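Local coordinates for PmoD (Methylocystis sp. ATCC 49242, PDB 6CPD), which binds copper through its soluble periplasmic cupredoxin-like domain and probably serves copper handling in methane-oxidizing bacteria, at residues 20-25 and 36-41; 52-57 and 110-115; 58-63 and 104-109; 81-86 and 93-98. All blocks are in the same frame, centred on the assembly; numbering follows the deposited sequence.

Contact 1. Residues 20-25 and 36-41. With SO4 (sulfate ion), chain C.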
loop_
_atom_site.group_PDB
_atom_site.type_symbol
_atom_site.label_atom_id
_atom_site.label_comp_id
_atom_site.label_asym_id
_atom_site.label_seq_id
_atom_site.Cartn_x
_atom_site.Cartn_y
_atom_site.Cartn_z
ATOM N N PHE B 20 -0.730 -3.696 -12.437
ATOM C CA PHE B 20 -1.071 -4.987 -13.019
ATOM C C PHE B 20 -0.218 -5.294 -14.247
ATOM O O PHE B 20 0.420 -4.411 -14.818
ATOM C CB PHE B 20 -2.574 -5.135 -13.305
ATOM C CG PHE B 20 -3.133 -4.198 -14.318
ATOM C CD1 PHE B 20 -3.464 -2.897 -13.966
ATOM C CD2 PHE B 20 -3.457 -4.659 -15.598
ATOM C CE1 PHE B 20 -4.041 -2.039 -14.901
ATOM C CE2 PHE B 20 -4.034 -3.810 -16.543
ATOM C CZ PHE B 20 -4.330 -2.497 -16.191
ATOM N N GLN B 21 -0.188 -6.580 -14.586
ATOM C CA GLN B 21 0.608 -7.119 -15.686
ATOM C C GLN B 21 -0.277 -8.016 -16.535
ATOM O O GLN B 21 -0.329 -9.241 -16.347
ATOM C CB GLN B 21 1.796 -7.890 -15.138
ATOM C CG GLN B 21 2.695 -7.055 -14.207
ATOM C CD GLN B 21 4.038 -7.722 -13.958
ATOM O OE1 GLN B 21 4.119 -8.724 -13.247
ATOM N NE2 GLN B 21 5.092 -7.191 -14.574
ATOM N N PRO B 22 -1.008 -7.393 -17.461
ATOM C CA PRO B 22 -2.082 -8.014 -18.244
ATOM C C PRO B 22 -1.617 -9.188 -19.119
ATOM O O PRO B 22 -2.450 -10.030 -19.489
ATOM C CB PRO B 22 -2.606 -6.852 -19.099
ATOM C CG PRO B 22 -1.468 -5.867 -19.168
ATOM C CD PRO B 22 -0.774 -5.987 -17.837
ATOM N N ASP B 23 -0.342 -9.214 -19.503
ATOM C CA ASP B 23 0.169 -10.329 -20.315
ATOM C C ASP B 23 0.408 -11.601 -19.494
ATOM O O ASP B 23 0.488 -12.697 -20.049
ATOM C CB ASP B 23 1.449 -9.912 -21.046
ATOM C CG ASP B 23 1.165 -9.020 -22.243
ATOM O OD1 ASP B 23 0.005 -9.019 -22.703
ATOM O OD2 ASP B 23 2.087 -8.318 -22.721
ATOM N N LYS B 24 0.516 -11.453 -18.177
ATOM C CA LYS B 24 0.840 -12.571 -17.288
ATOM C C LYS B 24 -0.327 -13.057 -16.441
ATOM O O LYS B 24 -0.450 -14.256 -16.181
ATOM C CB LYS B 24 2.011 -12.219 -16.369
ATOM C CG LYS B 24 3.348 -12.285 -17.072
ATOM C CD LYS B 24 3.620 -13.746 -17.389
ATOM C CE LYS B 24 4.981 -13.992 -17.994
ATOM N NZ LYS B 24 5.103 -15.427 -18.411
ATOM N N SER B 25 -1.180 -12.132 -16.020
ATOM C CA SER B 25 -2.146 -12.436 -14.989
ATOM C C SER B 25 -3.265 -11.398 -14.899
ATOM O O SER B 25 -3.136 -10.293 -15.403
ATOM C CB SER B 25 -1.398 -12.538 -13.655
ATOM O OG SER B 25 -2.253 -12.348 -12.557
ATOM N N THR B 36 8.596 -9.849 -15.617
ATOM C CA THR B 36 9.103 -8.847 -16.532
ATOM C C THR B 36 8.011 -8.640 -17.574
ATOM O O THR B 36 7.102 -9.463 -17.690
ATOM C CB THR B 36 10.442 -9.268 -17.176
ATOM O OG1 THR B 36 10.332 -10.606 -17.651
ATOM C CG2 THR B 36 11.565 -9.221 -16.138
ATOM N N GLY B 37 8.045 -7.523 -18.285
ATOM C CA GLY B 37 7.098 -7.342 -19.365
ATOM C C GLY B 37 6.182 -6.155 -19.142
ATOM O O GLY B 37 6.456 -5.278 -18.302
ATOM N N ARG B 38 5.063 -6.175 -19.867
ATOM C CA ARG B 38 4.105 -5.073 -19.886
ATOM C C ARG B 38 3.535 -4.812 -18.507
ATOM O O ARG B 38 2.906 -5.674 -17.899
ATOM C CB ARG B 38 2.959 -5.359 -20.859
ATOM C CG ARG B 38 1.864 -4.293 -20.905
ATOM C CD ARG B 38 1.134 -4.321 -22.245
ATOM N NE ARG B 38 0.446 -5.595 -22.466
ATOM C CZ ARG B 38 -0.883 -5.741 -22.498
ATOM N NH1 ARG B 38 -1.674 -4.691 -22.345
ATOM N NH2 ARG B 38 -1.422 -6.940 -22.694
ATOM N N THR B 39 3.740 -3.601 -18.023
ATOM C CA THR B 39 3.311 -3.283 -16.673
ATOM C C THR B 39 2.576 -1.963 -16.679
ATOM O O THR B 39 3.063 -0.980 -17.233
ATOM C CB THR B 39 4.521 -3.238 -15.729
ATOM O OG1 THR B 39 5.235 -4.471 -15.846
ATOM C CG2 THR B 39 4.082 -3.039 -14.290
ATOM N N ILE B 40 1.396 -1.940 -16.055
ATOM C CA ILE B 40 0.636 -0.720 -15.968
ATOM C C ILE B 40 0.552 -0.307 -14.515
ATOM O O ILE B 40 0.144 -1.099 -13.672
ATOM C CB ILE B 40 -0.774 -0.894 -16.554
ATOM C CG1 ILE B 40 -0.673 -1.223 -18.044
ATOM C CG2 ILE B 40 -1.629 0.359 -16.289
ATOM C CD1 ILE B 40 -1.988 -1.671 -18.655
ATOM N N MET B 41 0.941 0.932 -14.236
ATOM C CA MET B 41 0.804 1.489 -12.892
ATOM C C MET B 41 -0.230 2.600 -12.863
ATOM O O MET B 41 -0.084 3.602 -13.570
ATOM C CB MET B 41 2.148 2.010 -12.396
ATOM C CG MET B 41 3.256 0.958 -12.483
ATOM S SD MET B 41 4.784 1.521 -11.712
ATOM C CE MET B 41 4.090 2.483 -10.374
HETATM S S SO4 C . -0.246 -14.403 -9.854
HETATM O O1 SO4 C . -0.792 -14.505 -11.198
HETATM O O2 SO4 C . 0.147 -15.739 -9.410
HETATM O O3 SO4 C . -1.289 -13.910 -8.961
HETATM O O4 SO4 C . 0.921 -13.522 -9.880
HETATM O O HOH W 1 4.540 -8.482 -21.697
#

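Contact 2. Residues 52-57 and 110-115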
loop_
_atom_site.group_PDB
_atom_site.type_symbol
_atom_site.label_atom_id
_atom_site.label_comp_id
_atom_site.label_asym_id
_atom_site.label_seq_id
_atom_site.Cartn_x
_atom_site.Cartn_y
_atom_site.Cartn_z
ATOM N N ASP B 52 -4.492 20.358 -8.515
ATOM C CA ASP B 52 -4.087 21.628 -9.100
ATOM C C ASP B 52 -2.568 21.782 -8.956
ATOM O O ASP B 52 -2.022 22.851 -9.220
ATOM C CB ASP B 52 -4.836 22.782 -8.424
ATOM C CG ASP B 52 -4.977 24.006 -9.317
ATOM O OD1 ASP B 52 -4.069 24.284 -10.125
ATOM O OD2 ASP B 52 -6.016 24.695 -9.209
ATOM N N LEU B 53 -1.901 20.723 -8.492
ATOM C CA LEU B 53 -0.455 20.755 -8.247
ATOM C C LEU B 53 0.328 19.970 -9.290
ATOM O O LEU B 53 -0.001 18.818 -9.578
ATOM C CB LEU B 53 -0.112 20.199 -6.868
ATOM C CG LEU B 53 -0.588 20.964 -5.637
ATOM C CD1 LEU B 53 0.009 20.306 -4.398
ATOM C CD2 LEU B 53 -0.173 22.412 -5.738
ATOM N N PRO B 54 1.381 20.592 -9.839
ATOM C CA PRO B 54 2.268 19.898 -10.770
ATOM C C PRO B 54 2.846 18.648 -10.123
ATOM O O PRO B 54 3.336 18.698 -8.993
ATOM C CB PRO B 54 3.355 20.940 -11.074
ATOM C CG PRO B 54 2.692 22.268 -10.823
ATOM C CD PRO B 54 1.762 22.006 -9.660
ATOM N N LEU B 55 2.746 17.533 -10.832
ATOM C CA LEU B 55 3.234 16.263 -10.334
ATOM C C LEU B 55 4.125 15.605 -11.391
ATOM O O LEU B 55 3.723 15.390 -12.536
ATOM C CB LEU B 55 2.050 15.377 -9.949
ATOM C CG LEU B 55 2.237 13.997 -9.325
ATOM C CD1 LEU B 55 0.951 13.619 -8.603
ATOM C CD2 LEU B 55 2.567 12.948 -10.376
ATOM N N GLU B 56 5.350 15.297 -10.998
ATOM C CA GLU B 56 6.309 14.671 -11.893
ATOM C C GLU B 56 6.586 13.246 -11.423
ATOM O O GLU B 56 6.626 12.981 -10.218
ATOM C CB GLU B 56 7.602 15.483 -11.931
ATOM C CG GLU B 56 8.764 14.781 -12.611
ATOM C CD GLU B 56 10.093 15.503 -12.420
ATOM O OE1 GLU B 56 10.188 16.372 -11.527
ATOM O OE2 GLU B 56 11.053 15.188 -13.160
ATOM N N LEU B 57 6.762 12.323 -12.361
ATOM C CA LEU B 57 7.120 10.955 -11.987
ATOM C C LEU B 57 8.376 10.527 -12.730
ATOM O O LEU B 57 8.458 10.661 -13.947
ATOM C CB LEU B 57 5.975 9.972 -12.289
ATOM C CG LEU B 57 6.328 8.478 -12.145
ATOM C CD1 LEU B 57 6.541 8.040 -10.685
ATOM C CD2 LEU B 57 5.287 7.589 -12.836
ATOM N N THR B 110 7.452 13.798 -7.608
ATOM C CA THR B 110 7.812 15.131 -7.181
ATOM C C THR B 110 6.623 16.063 -7.332
ATOM O O THR B 110 6.071 16.195 -8.421
ATOM C CB THR B 110 9.002 15.672 -7.990
ATOM O OG1 THR B 110 10.069 14.716 -7.954
ATOM C CG2 THR B 110 9.483 17.009 -7.415
ATOM N N LEU B 111 6.229 16.692 -6.229
ATOM C CA LEU B 111 5.159 17.673 -6.252
ATOM C C LEU B 111 5.715 19.070 -6.158
ATOM O O LEU B 111 6.642 19.334 -5.400
ATOM C CB LEU B 111 4.181 17.477 -5.102
ATOM C CG LEU B 111 3.183 16.337 -5.093
ATOM C CD1 LEU B 111 2.302 16.597 -3.906
ATOM C CD2 LEU B 111 2.366 16.319 -6.371
ATOM N N THR B 112 5.107 19.985 -6.886
ATOM C CA THR B 112 5.493 21.359 -6.738
ATOM C C THR B 112 4.387 22.061 -5.968
ATOM O O THR B 112 3.267 22.199 -6.468
ATOM C CB THR B 112 5.713 22.048 -8.100
ATOM O OG1 THR B 112 6.614 21.271 -8.901
ATOM C CG2 THR B 112 6.270 23.443 -7.897
ATOM N N ARG B 113 4.696 22.479 -4.744
ATOM C CA ARG B 113 3.753 23.266 -3.978
ATOM C C ARG B 113 3.687 24.558 -4.768
ATOM O O ARG B 113 4.625 24.879 -5.491
ATOM C CB ARG B 113 4.233 23.508 -2.547
ATOM C CG ARG B 113 4.322 22.274 -1.670
ATOM C CD ARG B 113 2.969 21.857 -1.157
ATOM N NE ARG B 113 3.048 20.557 -0.504
ATOM C CZ ARG B 113 2.042 19.991 0.149
ATOM N NH1 ARG B 113 0.878 20.619 0.224
ATOM N NH2 ARG B 113 2.196 18.799 0.715
ATOM N N GLU B 114 2.632 25.340 -4.624
ATOM C CA GLU B 114 2.618 26.545 -5.436
ATOM C C GLU B 114 3.126 27.718 -4.617
ATOM O O GLU B 114 3.004 28.884 -4.993
ATOM C CB GLU B 114 1.256 26.756 -6.082
ATOM C CG GLU B 114 1.060 25.633 -7.132
ATOM C CD GLU B 114 -0.155 25.772 -8.045
ATOM O OE1 GLU B 114 -1.269 26.073 -7.558
ATOM O OE2 GLU B 114 0.018 25.546 -9.268
ATOM N N SER B 115 3.728 27.351 -3.490
ATOM C CA SER B 115 4.717 28.159 -2.797
ATOM C C SER B 115 6.014 28.073 -3.611
ATOM O O SER B 115 7.007 28.742 -3.325
ATOM C CB SER B 115 4.905 27.645 -1.375
ATOM O OG SER B 115 6.238 27.813 -0.935
HETATM O O HOH W 2 6.098 18.641 -10.066
#

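Contact 3. Residues 58-63 and 104-109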
loop_
_atom_site.group_PDB
_atom_site.type_symbol
_atom_site.label_atom_id
_atom_site.label_comp_id
_atom_site.label_asym_id
_atom_site.label_seq_id
_atom_site.Cartn_x
_atom_site.Cartn_y
_atom_site.Cartn_z
ATOM N N ARG B 58 9.349 10.022 -11.989
ATOM C CA ARG B 58 10.519 9.399 -12.584
ATOM C C ARG B 58 10.763 8.059 -11.937
ATOM O O ARG B 58 10.910 7.968 -10.721
ATOM C CB ARG B 58 11.741 10.304 -12.460
ATOM C CG ARG B 58 13.005 9.661 -13.032
ATOM C CD ARG B 58 14.225 10.503 -12.787
ATOM N NE ARG B 58 14.345 11.527 -13.820
ATOM C CZ ARG B 58 14.773 12.761 -13.613
ATOM N NH1 ARG B 58 15.105 13.145 -12.395
ATOM N NH2 ARG B 58 14.852 13.612 -14.621
ATOM N N ILE B 59 10.800 7.008 -12.743
ATOM C CA ILE B 59 11.131 5.698 -12.195
ATOM C C ILE B 59 12.587 5.404 -12.532
ATOM O O ILE B 59 12.987 5.470 -13.692
ATOM C CB ILE B 59 10.204 4.602 -12.750
ATOM C CG1 ILE B 59 8.759 4.882 -12.338
ATOM C CG2 ILE B 59 10.647 3.205 -12.250
ATOM C CD1 ILE B 59 7.763 3.872 -12.902
ATOM N N ILE B 60 13.384 5.126 -11.509
ATOM C CA ILE B 60 14.803 4.832 -11.717
ATOM C C ILE B 60 15.168 3.439 -11.238
ATOM O O ILE B 60 14.512 2.862 -10.358
ATOM C CB ILE B 60 15.724 5.827 -10.969
ATOM C CG1 ILE B 60 15.468 5.745 -9.457
ATOM C CG2 ILE B 60 15.507 7.260 -11.469
ATOM C CD1 ILE B 60 16.479 6.509 -8.627
ATOM N N ARG B 61 16.228 2.903 -11.828
ATOM C CA ARG B 61 16.903 1.753 -11.261
ATOM C C ARG B 61 17.481 2.209 -9.930
ATOM O O ARG B 61 18.043 3.303 -9.827
ATOM C CB ARG B 61 17.993 1.239 -12.224
ATOM C CG ARG B 61 17.385 0.801 -13.562
ATOM C CD ARG B 61 18.409 0.473 -14.626
ATOM N NE ARG B 61 19.007 1.659 -15.240
ATOM C CZ ARG B 61 18.473 2.353 -16.243
ATOM N NH1 ARG B 61 17.300 2.004 -16.763
ATOM N NH2 ARG B 61 19.118 3.406 -16.732
ATOM N N ASP B 62 17.302 1.390 -8.901
ATOM C CA ASP B 62 17.770 1.714 -7.563
ATOM C C ASP B 62 19.297 1.545 -7.513
ATOM O O ASP B 62 19.788 0.445 -7.721
ATOM C CB ASP B 62 17.096 0.798 -6.533
ATOM C CG ASP B 62 17.314 1.264 -5.085
ATOM O OD1 ASP B 62 18.297 1.997 -4.814
ATOM O OD2 ASP B 62 16.496 0.881 -4.214
ATOM N N PRO B 63 20.054 2.636 -7.274
ATOM C CA PRO B 63 21.517 2.462 -7.240
ATOM C C PRO B 63 22.034 1.917 -5.908
ATOM O O PRO B 63 23.242 1.679 -5.791
ATOM C CB PRO B 63 22.039 3.890 -7.469
ATOM C CG PRO B 63 20.983 4.767 -6.819
ATOM C CD PRO B 63 19.652 4.047 -7.087
ATOM N N HIS B 104 15.601 -3.948 -8.476
ATOM C CA HIS B 104 14.965 -2.972 -7.596
ATOM C C HIS B 104 14.820 -1.651 -8.308
ATOM O O HIS B 104 15.756 -1.203 -8.988
ATOM C CB HIS B 104 15.777 -2.730 -6.317
ATOM C CG HIS B 104 15.873 -3.915 -5.414
ATOM N ND1 HIS B 104 16.936 -4.793 -5.447
ATOM C CD2 HIS B 104 15.050 -4.352 -4.434
ATOM C CE1 HIS B 104 16.760 -5.721 -4.524
ATOM N NE2 HIS B 104 15.619 -5.480 -3.901
ATOM N N TYR B 105 13.664 -1.021 -8.115
ATOM C CA TYR B 105 13.359 0.240 -8.759
ATOM C C TYR B 105 12.813 1.213 -7.731
ATOM O O TYR B 105 12.365 0.813 -6.649
ATOM C CB TYR B 105 12.345 0.057 -9.903
ATOM C CG TYR B 105 12.883 -0.783 -11.026
ATOM C CD1 TYR B 105 12.804 -2.166 -10.977
ATOM C CD2 TYR B 105 13.497 -0.198 -12.123
ATOM C CE1 TYR B 105 13.317 -2.952 -12.015
ATOM C CE2 TYR B 105 14.006 -0.967 -13.153
ATOM C CZ TYR B 105 13.910 -2.338 -13.099
ATOM O OH TYR B 105 14.429 -3.091 -14.136
ATOM N N ILE B 106 12.861 2.492 -8.069
ATOM C CA ILE B 106 12.291 3.517 -7.217
ATOM C C ILE B 106 11.436 4.446 -8.063
ATOM O O ILE B 106 11.915 4.980 -9.065
ATOM C CB ILE B 106 13.378 4.353 -6.503
ATOM C CG1 ILE B 106 14.379 3.449 -5.770
ATOM C CG2 ILE B 106 12.713 5.387 -5.578
ATOM C CD1 ILE B 106 15.425 4.183 -4.969
ATOM N N GLY B 107 10.183 4.644 -7.672
ATOM C CA GLY B 107 9.371 5.651 -8.320
ATOM C C GLY B 107 9.524 6.932 -7.521
ATOM O O GLY B 107 9.239 6.961 -6.322
ATOM N N LEU B 108 10.020 7.977 -8.174
ATOM C CA LEU B 108 10.167 9.282 -7.541
ATOM C C LEU B 108 9.027 10.197 -7.950
ATOM O O LEU B 108 8.935 10.580 -9.114
ATOM C CB LEU B 108 11.491 9.933 -7.927
ATOM C CG LEU B 108 12.735 9.140 -7.577
ATOM C CD1 LEU B 108 13.979 9.805 -8.164
ATOM C CD2 LEU B 108 12.820 9.049 -6.077
ATOM N N VAL B 109 8.169 10.544 -7.004
ATOM C CA VAL B 109 7.052 11.439 -7.283
ATOM C C VAL B 109 7.397 12.811 -6.733
ATOM O O VAL B 109 7.627 12.974 -5.538
ATOM C CB VAL B 109 5.733 10.960 -6.652
ATOM C CG1 VAL B 109 4.608 11.940 -6.985
ATOM C CG2 VAL B 109 5.382 9.545 -7.121
HETATM O O HOH W 3 13.913 -0.303 -4.512
HETATM O O HOH W 4 19.098 -1.945 -9.475
#

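Contact 4. Residues 81-86 and 93-98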
loop_
_atom_site.group_PDB
_atom_site.type_symbol
_atom_site.label_atom_id
_atom_site.label_comp_id
_atom_site.label_asym_id
_atom_site.label_seq_id
_atom_site.Cartn_x
_atom_site.Cartn_y
_atom_site.Cartn_z
ATOM N N LEU B 81 11.769 5.351 -16.772
ATOM C CA LEU B 81 10.676 6.102 -17.361
ATOM C C LEU B 81 10.590 7.471 -16.713
ATOM O O LEU B 81 10.860 7.608 -15.527
ATOM C CB LEU B 81 9.368 5.319 -17.177
ATOM C CG LEU B 81 7.988 5.964 -17.293
ATOM C CD1 LEU B 81 7.000 4.921 -17.764
ATOM C CD2 LEU B 81 7.533 6.528 -15.948
ATOM N N HIS B 82 10.184 8.471 -17.482
ATOM C CA HIS B 82 10.069 9.828 -16.958
ATOM C C HIS B 82 8.857 10.545 -17.525
ATOM O O HIS B 82 8.735 10.693 -18.732
ATOM C CB HIS B 82 11.331 10.639 -17.258
ATOM C CG HIS B 82 11.330 11.994 -16.627
ATOM N ND1 HIS B 82 11.917 13.092 -17.215
ATOM C CD2 HIS B 82 10.809 12.431 -15.454
ATOM C CE1 HIS B 82 11.752 14.150 -16.438
ATOM N NE2 HIS B 82 11.085 13.771 -15.361
ATOM N N LEU B 83 7.949 10.965 -16.646
ATOM C CA LEU B 83 6.841 11.823 -17.044
ATOM C C LEU B 83 7.035 13.228 -16.496
ATOM O O LEU B 83 7.026 13.419 -15.282
ATOM C CB LEU B 83 5.501 11.287 -16.546
ATOM C CG LEU B 83 4.990 9.888 -16.839
ATOM C CD1 LEU B 83 3.561 9.842 -16.311
ATOM C CD2 LEU B 83 5.039 9.567 -18.326
ATOM N N PRO B 84 7.193 14.220 -17.384
ATOM C CA PRO B 84 7.347 15.607 -16.933
ATOM C C PRO B 84 6.183 16.083 -16.069
ATOM O O PRO B 84 5.061 15.587 -16.199
ATOM C CB PRO B 84 7.396 16.409 -18.249
ATOM C CG PRO B 84 7.862 15.441 -19.264
ATOM C CD PRO B 84 7.325 14.088 -18.845
ATOM N N ALA B 85 6.458 17.063 -15.218
ATOM C CA ALA B 85 5.467 17.595 -14.293
ATOM C C ALA B 85 4.221 18.093 -15.016
ATOM O O ALA B 85 4.325 18.761 -16.033
ATOM C CB ALA B 85 6.082 18.725 -13.473
ATOM N N LYS B 86 3.047 17.749 -14.488
ATOM C CA LYS B 86 1.781 18.231 -15.030
ATOM C C LYS B 86 0.693 18.103 -13.973
ATOM O O LYS B 86 0.818 17.336 -13.015
ATOM C CB LYS B 86 1.374 17.499 -16.313
ATOM C CG LYS B 86 0.962 16.071 -16.118
ATOM C CD LYS B 86 0.154 15.562 -17.297
ATOM C CE LYS B 86 -1.216 16.203 -17.334
ATOM N NZ LYS B 86 -2.103 15.547 -18.332
ATOM N N PHE B 93 -4.268 8.866 -12.984
ATOM C CA PHE B 93 -3.550 8.663 -14.248
ATOM C C PHE B 93 -2.880 7.299 -14.237
ATOM O O PHE B 93 -2.710 6.695 -13.179
ATOM C CB PHE B 93 -2.523 9.782 -14.513
ATOM C CG PHE B 93 -1.378 9.837 -13.518
ATOM C CD1 PHE B 93 -1.538 10.444 -12.281
ATOM C CD2 PHE B 93 -0.134 9.316 -13.842
ATOM C CE1 PHE B 93 -0.484 10.516 -11.385
ATOM C CE2 PHE B 93 0.923 9.383 -12.949
ATOM C CZ PHE B 93 0.750 9.977 -11.721
ATOM N N SER B 94 -2.503 6.816 -15.416
ATOM C CA SER B 94 -1.807 5.541 -15.525
ATOM C C SER B 94 -0.540 5.722 -16.344
ATOM O O SER B 94 -0.473 6.606 -17.198
ATOM C CB SER B 94 -2.687 4.478 -16.189
ATOM O OG SER B 94 -3.798 4.123 -15.380
ATOM N N VAL B 95 0.462 4.893 -16.062
ATOM C CA VAL B 95 1.656 4.816 -16.890
ATOM C C VAL B 95 1.845 3.348 -17.257
ATOM O O VAL B 95 1.451 2.446 -16.509
ATOM C CB VAL B 95 2.919 5.379 -16.188
ATOM C CG1 VAL B 95 2.565 6.603 -15.376
ATOM C CG2 VAL B 95 3.549 4.347 -15.305
ATOM N N GLU B 96 2.360 3.117 -18.457
ATOM C CA GLU B 96 2.625 1.775 -18.925
ATOM C C GLU B 96 4.097 1.670 -19.254
ATOM O O GLU B 96 4.676 2.602 -19.804
ATOM C CB GLU B 96 1.759 1.441 -20.150
ATOM C CG GLU B 96 1.990 0.047 -20.736
ATOM C CD GLU B 96 3.166 -0.025 -21.711
ATOM O OE1 GLU B 96 3.621 1.033 -22.194
ATOM O OE2 GLU B 96 3.637 -1.152 -21.989
ATOM N N HIS B 97 4.709 0.550 -18.905
ATOM C CA HIS B 97 6.120 0.366 -19.205
ATOM C C HIS B 97 6.445 -1.115 -19.343
ATOM O O HIS B 97 5.936 -1.945 -18.586
ATOM C CB HIS B 97 6.993 1.000 -18.111
ATOM C CG HIS B 97 8.457 0.972 -18.427
ATOM N ND1 HIS B 97 9.002 1.670 -19.480
ATOM C CD2 HIS B 97 9.485 0.307 -17.844
ATOM C CE1 HIS B 97 10.305 1.450 -19.531
ATOM N NE2 HIS B 97 10.622 0.621 -18.549
ATOM N N ASN B 98 7.281 -1.453 -20.312
ATOM C CA ASN B 98 7.814 -2.801 -20.375
ATOM C C ASN B 98 9.087 -2.873 -19.552
ATOM O O ASN B 98 10.114 -2.332 -19.947
ATOM C CB ASN B 98 8.094 -3.221 -21.821
ATOM C CG ASN B 98 8.495 -4.688 -21.938
ATOM O OD1 ASN B 98 7.643 -5.572 -22.009
ATOM N ND2 ASN B 98 9.804 -4.946 -21.986
#

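Contact 1. Residues 20-25 and 36-41
Arg-38 and Asp-23 form the charged part, a side-on, two-pronged salt bridge. NH2 of Arg-38 reaches OD1 of Asp-23 at 2.5 Å, while NE of Arg-38 takes OD2 of Asp-23 at 3.2 Å. The two planes stand 60° apart: both oxygens lie close to the guanidinium plane, but the nitrogens meet them from above the carboxylate. A turn at chi3 (63°) swings the guanidinium back toward residues 22 and 23, and Pro-22 CG sits over the middle of one of its faces, 3.4 Å from Arg-38 CZ. Water 1 donates to Asp-23 OD2 and accepts from Arg-38 N.

Among the uncharged bonds, Phe-20 and Ile-40 make an antiparallel hydrogen-bonded pair, the bond from Ile-40 N to Phe-20 O being almost straight (177°). Gln-21 NE2 gives one N-H to Thr-39 OG1 (3.0 Å), which itself donates to Gly-37 O; the amide nitrogen also bonds to Ala-35 O. Ser-25 OG bonds to O1 of a sulfate (2.9 Å), probably from the crystallisation liquor and also bonded by the second subunit.

In the apolar part, Ile-40 CB lies over one face of the Phe-20 ring, a CH-pi contact, and Ile-40 CD1 approaches Phe-20 CZ at 3.5 Å.

The contact joins the end of strand 13-20 and the turn after it to strand 37-45, which on its other edge is hydrogen-bonded to strand 92-99.

Contact 2. Residues 52-57 and 110-115
Leu-111 reaches across to Leu-55 with a single branch. Its CB begins 4.2 Å from Pro-54 O; CG stands anti to the carbonyl carbon (chi1 -74°), and from there CD2 comes to 3.7 Å from both Leu-55 CB and Pro-54 O, and almost as near to Leu-55 CG and CD1. The other branch, CD1, has a looser neighbour in Leu-53 CD1, 4.4 Å away. Leu-53 turns its own CD2 toward the opposite backbone, 3.5 Å from Thr-112 O, a buried carbonyl oxygen without a hydrogen-bonding partner in the model.

The backbones are held by Thr-112 N to Pro-54 O and by a reciprocal pair between Glu-56 and Thr-110, of which Glu-56 N to Thr-110 O is the shorter at 2.8 Å. Side by side on the face away from the leucines, Glu-56 and Thr-110 send their polar ends elsewhere, to His-82 and Thr-120. Water 2 bridges Thr-110 O and Thr-112 OG1.

Segments 55-57 and 110-112 are antiparallel at 161°. Their strands, 55-61 and 103-112, are central neighbours in one sheet, flanked by strands 79-86 and 118-127 respectively. Leu-55 also meets Phe-93 of strand 92-99, in the facing sheet.

Contact 3. Residues 58-63 and 104-109
Five backbone hydrogen bonds join residues 58-63 to residues 104-109. Arg-58 pairs with Leu-108 and Ile-60 with Ile-106, each exchanging two bonds; the shortest runs from Leu-108 N to Arg-58 O at 2.7 Å. The fifth, Asp-62 N to His-104 O, keeps a straight N-H (169°) although its donor stands above the carbonyl plane. Between the Arg-58/Leu-108 and Ile-60/Ile-106 pairs, Ile-59 faces Gly-107 in a non-hydrogen-bonded pair, and Ile-59 CA makes a CA-H...O contact with Ile-106 O at 3.3 Å.

Apolar contacts follow the same register. Ile-60 and Ile-106 lie side by side, CG1 of Ile-60 being 3.9 Å from CB of Ile-106. With chi1 at 61°, Ile-60 CG1 is held between its own backbone N and carbonyl carbon; from there CD1 continues to Leu-108 CD1 at 4.2 Å. Just past the end of strand 55-61, Ile-106 CD1 packs against the carboxylate carbon of Asp-62 (3.5 Å), and Arg-61 CG meets CE2 of Tyr-105.

Several polar ends bond outside the pair. Arg-58 forms a salt bridge with Glu-72 of helix 72-77, Tyr-105 OH bonds to Asn-101 O, and Asp-62 OD1 takes Leu-64 N. Across the contact itself, water 3 bridges Asp-62 OD2 and Tyr-105 O.

This twisted antiparallel pair (154°) lies in the middle of one sheet of a beta sandwich, consistent with the cupredoxin-like domain.

Contact 4. Residues 81-86 and 93-98
Leu-83 lays its CD1 branch against CG1 of Val-95, 3.5 Å away, the closest approach between two strands that share no hydrogen bond. This is face-to-face packing of a beta sandwich, in keeping with the cupredoxin-like character of the domain: strand 79-86 belongs to one sheet, strand 92-99 to the other, and the axes of segments 81-86 and 93-98 come no closer than 9.3 Å and run antiparallel at 153°. No backbone hydrogen bond spans that distance; side chains fill it.

The same methyl of Leu-83 serves two neighbours. Besides Val-95 it meets Phe-93 CE2 at 4.3 Å, approaching the ring obliquely. A chi1 of -55° places CG of Leu-83 beside its backbone N, which brings CD1 to the facing strand. Phe-93 is held in turn by ring stacking with Tyr-88 and Phe-43, so the leucine joins the margin of an aromatic cluster.

Val-95 answers with its two methyls separately, CG1 going to Leu-83 and CG2 to Leu-81 CD1 at the looser distance of 4.3 Å. The valine, buried, is also covered by Met-41 and Leu-57, one from each sheet.

Farther along, Leu-81 and His-97 pass alongside one another, pointing opposite ways. CB of the leucine lies over one face of the imidazole, displaced toward its rim, while the other end of the histidine is engaged elsewhere: NE2 bonds to Glu-80, and Phe-99 meets the ring edge-to-face. Leu-81 CD1 rests against the opposing strand, 3.9 Å from both Glu-96 O and His-97 CB.

Contacts 2 and 3 are two lengths of one strand pair, 55-61 with 103-112: contact 3 is buried near the centre of the chain, whereas contact 2 runs out to the surface. Contact 1 belongs to the other sheet and is partly buried, its charged pair and water beside a short strand pairing. Contact 4, a surface contact although Val-95 is buried, relies on side-chain packing to join the sheets. It touches all the others: strand 92-99 bonds to strand 37-45, and strand 79-86 to strand 55-61. Backbone hydrogen bonds hold each sheet together, while mainly apolar side chains meet between the sheets, with His-97 to Glu-80 as a polar exception.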